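Local coordinates for protein SusD homolog (Bacteroides thetaiotaomicron, PDB 3EHM) that probably binds mucin O-glycans as a SusD-like outer-membrane lipoprotein that takes part in their utilization by this gut symbiont, at residues 295-299 with 322-327. Numbering follows the deposited sequence.
Sequences GTYGS and SYSAKF
Y297 and Y323 meet as a T-shaped aromatic pair where one strand of a two-stranded antiparallel hairpin, 295-297 with 304-306, runs beside the loop 322-327 in this SusD-family protein. The evidence is the interplanar angle of 73° together with the position of CD1 of Y323, which points at the centre of the Y297 face and lies 3.5 Å from CZ of Y297. The first torsion of Y297, with CG opposite the backbone N (chi1 -178°), turns the ring toward Y323 and brings its CE1 within 3.4 Å of the carbonyl O of Y323. K403 adds a cation-pi contact to Y297. The Y323 ring in turn receives a CH-pi contact from CA of G298, which stands over the face, offset toward the rim, 3.8 Å from the ring centroid.

Two backbone hydrogen bonds join the segments, both with N-H...O angles above 150°. T296 N reaches F327 O at 2.8 Å, nearly in line with the C=O bond. G298 N donates to S322 O, also at 2.8 Å, but from well above the carbonyl plane. Two waters link the segments as well. One works through backbone carbonyls alone, donating to T296 O and S324 O; the other also uses a side-chain hydroxyl, accepting from OG1 of T296 while donating to G298 O and S322 O. S322 O therefore takes two donors, G298 N and this second water. The same OG1 rests 3.5 Å from CB of F327.

Further out, S324 OG accepts from K326 N in an ST turn, F327 N bonds back to S324 O, and R271 holds K326 O. T321 OG1 accepts from Y323 N, and S324 OG bonds to T321 O.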
ATOM      1  N   GLY A 295     -18.703 -16.440  -1.171  1.00 18.42           N
ATOM      2  CA  GLY A 295     -19.861 -15.768  -0.622  1.00 17.36           C
ATOM      3  C   GLY A 295     -21.098 -16.591  -0.919  1.00 17.70           C
ATOM      4  O   GLY A 295     -21.005 -17.670  -1.505  1.00 16.53           O
ATOM      5  N   THR A 296     -22.254 -16.094  -0.500  1.00 18.75           N
ATOM      6  CA  THR A 296     -23.518 -16.776  -0.749  1.00 19.10           C
ATOM      7  C   THR A 296     -24.524 -15.740  -1.216  1.00 18.45           C
ATOM      8  O   THR A 296     -24.487 -14.582  -0.791  1.00 17.69           O
ATOM      9  CB  THR A 296     -24.059 -17.485   0.511  1.00 19.14           C
ATOM     10  OG1 THR A 296     -24.188 -16.539   1.577  1.00 22.78           O
ATOM     11  CG2 THR A 296     -23.121 -18.606   0.938  1.00 21.79           C
ATOM     12  N   TYR A 297     -25.412 -16.164  -2.105  1.00 17.62           N
ATOM     13  CA  TYR A 297     -26.430 -15.290  -2.670  1.00 18.61           C
ATOM     14  C   TYR A 297     -27.760 -16.028  -2.559  1.00 19.76           C
ATOM     15  O   TYR A 297     -27.956 -17.065  -3.194  1.00 19.45           O
ATOM     16  CB  TYR A 297     -26.086 -15.014  -4.134  1.00 18.05           C
ATOM     17  CG  TYR A 297     -27.025 -14.081  -4.851  1.00 18.58           C
ATOM     18  CD1 TYR A 297     -27.082 -12.727  -4.525  1.00 20.11           C
ATOM     19  CD2 TYR A 297     -27.833 -14.545  -5.885  1.00 18.98           C
ATOM     20  CE1 TYR A 297     -27.913 -11.856  -5.215  1.00 21.02           C
ATOM     21  CE2 TYR A 297     -28.672 -13.685  -6.582  1.00 21.32           C
ATOM     22  CZ  TYR A 297     -28.706 -12.343  -6.244  1.00 21.57           C
ATOM     23  OH  TYR A 297     -29.530 -11.490  -6.934  1.00 21.08           O
ATOM     24  N   GLY A 298     -28.668 -15.489  -1.753  1.00 20.17           N
ATOM     25  CA  GLY A 298     -29.950 -16.136  -1.547  1.00 22.67           C
ATOM     26  C   GLY A 298     -29.801 -17.053  -0.347  1.00 24.35           C
ATOM     27  O   GLY A 298     -28.733 -17.093   0.266  1.00 25.09           O
ATOM     28  N   SER A 299     -30.844 -17.800  -0.003  1.00 25.40           N
ATOM     29  CA  SER A 299     -30.756 -18.692   1.150  1.00 26.52           C
ATOM     30  C   SER A 299     -31.431 -20.039   0.930  1.00 26.12           C
ATOM     31  O   SER A 299     -32.246 -20.196   0.020  1.00 25.11           O
ATOM     32  CB  SER A 299     -31.356 -18.010   2.382  1.00 27.01           C
ATOM     33  OG  SER A 299     -32.693 -17.615   2.138  1.00 31.01           O
ATOM     34  N   SER A 322     -29.968 -11.778   2.471  1.00 18.31           N
ATOM     35  CA  SER A 322     -29.241 -12.924   1.936  1.00 18.63           C
ATOM     36  C   SER A 322     -28.786 -12.685   0.495  1.00 18.54           C
ATOM     37  O   SER A 322     -27.951 -13.420  -0.026  1.00 19.02           O
ATOM     38  CB  SER A 322     -30.116 -14.177   1.985  1.00 18.62           C
ATOM     39  OG  SER A 322     -31.193 -14.068   1.072  1.00 20.61           O
ATOM     40  N   TYR A 323     -29.346 -11.663  -0.146  1.00 18.17           N
ATOM     41  CA  TYR A 323     -28.989 -11.326  -1.524  1.00 18.90           C
ATOM     42  C   TYR A 323     -28.068 -10.105  -1.561  1.00 18.34           C
ATOM     43  O   TYR A 323     -27.762  -9.591  -2.633  1.00 18.69           O
ATOM     44  CB  TYR A 323     -30.248 -10.999  -2.338  1.00 19.26           C
ATOM     45  CG  TYR A 323     -31.145 -12.176  -2.651  1.00 19.96           C
ATOM     46  CD1 TYR A 323     -30.754 -13.156  -3.562  1.00 19.73           C
ATOM     47  CD2 TYR A 323     -32.398 -12.297  -2.051  1.00 19.84           C
ATOM     48  CE1 TYR A 323     -31.593 -14.228  -3.875  1.00 20.95           C
ATOM     49  CE2 TYR A 323     -33.245 -13.367  -2.354  1.00 21.94           C
ATOM     50  CZ  TYR A 323     -32.834 -14.326  -3.265  1.00 21.86           C
ATOM     51  OH  TYR A 323     -33.666 -15.379  -3.569  1.00 24.89           O
ATOM     52  N   SER A 324     -27.623  -9.649  -0.394  1.00 18.22           N
ATOM     53  CA  SER A 324     -26.787  -8.452  -0.310  1.00 17.87           C
ATOM     54  C   SER A 324     -25.285  -8.684  -0.255  1.00 16.56           C
ATOM     55  O   SER A 324     -24.817  -9.811  -0.112  1.00 15.71           O
ATOM     56  CB  SER A 324     -27.183  -7.638   0.917  1.00 17.56           C
ATOM     57  OG  SER A 324     -26.691  -8.267   2.087  1.00 19.63           O
ATOM     58  N   ALA A 325     -24.534  -7.588  -0.340  1.00 15.72           N
ATOM     59  CA  ALA A 325     -23.081  -7.652  -0.294  1.00 15.90           C
ATOM     60  C   ALA A 325     -22.610  -8.108   1.083  1.00 15.16           C
ATOM     61  O   ALA A 325     -21.432  -8.403   1.270  1.00 14.64           O
ATOM     62  CB  ALA A 325     -22.480  -6.289  -0.641  1.00 14.71           C
ATOM     63  N   LYS A 326     -23.522  -8.164   2.050  1.00 13.88           N
ATOM     64  CA  LYS A 326     -23.133  -8.620   3.377  1.00 14.37           C
ATOM     65  C   LYS A 326     -22.593 -10.034   3.233  1.00 14.87           C
ATOM     66  O   LYS A 326     -21.701 -10.447   3.973  1.00 16.06           O
ATOM     67  CB  LYS A 326     -24.320  -8.620   4.350  1.00 15.85           C
ATOM     68  CG  LYS A 326     -23.986  -9.273   5.694  1.00 16.84           C
ATOM     69  CD  LYS A 326     -25.093  -9.131   6.728  1.00 19.16           C
ATOM     70  CE  LYS A 326     -24.722  -9.866   8.018  1.00 19.87           C
ATOM     71  NZ  LYS A 326     -25.735  -9.675   9.097  1.00 20.08           N
ATOM     72  N   PHE A 327     -23.126 -10.769   2.263  1.00 15.49           N
ATOM     73  CA  PHE A 327     -22.690 -12.136   2.038  1.00 15.71           C
ATOM     74  C   PHE A 327     -21.843 -12.353   0.794  1.00 15.81           C
ATOM     75  O   PHE A 327     -21.752 -13.468   0.277  1.00 16.29           O
ATOM     76  CB  PHE A 327     -23.904 -13.061   2.040  1.00 16.88           C
ATOM     77  CG  PHE A 327     -24.695 -12.978   3.307  1.00 19.61           C
ATOM     78  CD1 PHE A 327     -25.796 -12.135   3.402  1.00 17.16           C
ATOM     79  CD2 PHE A 327     -24.289 -13.684   4.438  1.00 19.96           C
ATOM     80  CE1 PHE A 327     -26.481 -11.991   4.608  1.00 20.61           C
ATOM     81  CE2 PHE A 327     -24.966 -13.544   5.644  1.00 20.61           C
ATOM     82  CZ  PHE A 327     -26.064 -12.695   5.728  1.00 18.84           C
TER
HETATM   83  O   HOH W   1     -26.745 -15.490   1.352  1.00 14.42           O
HETATM   84  O   HOH W   2     -24.843 -12.020  -1.714  1.00 17.99           O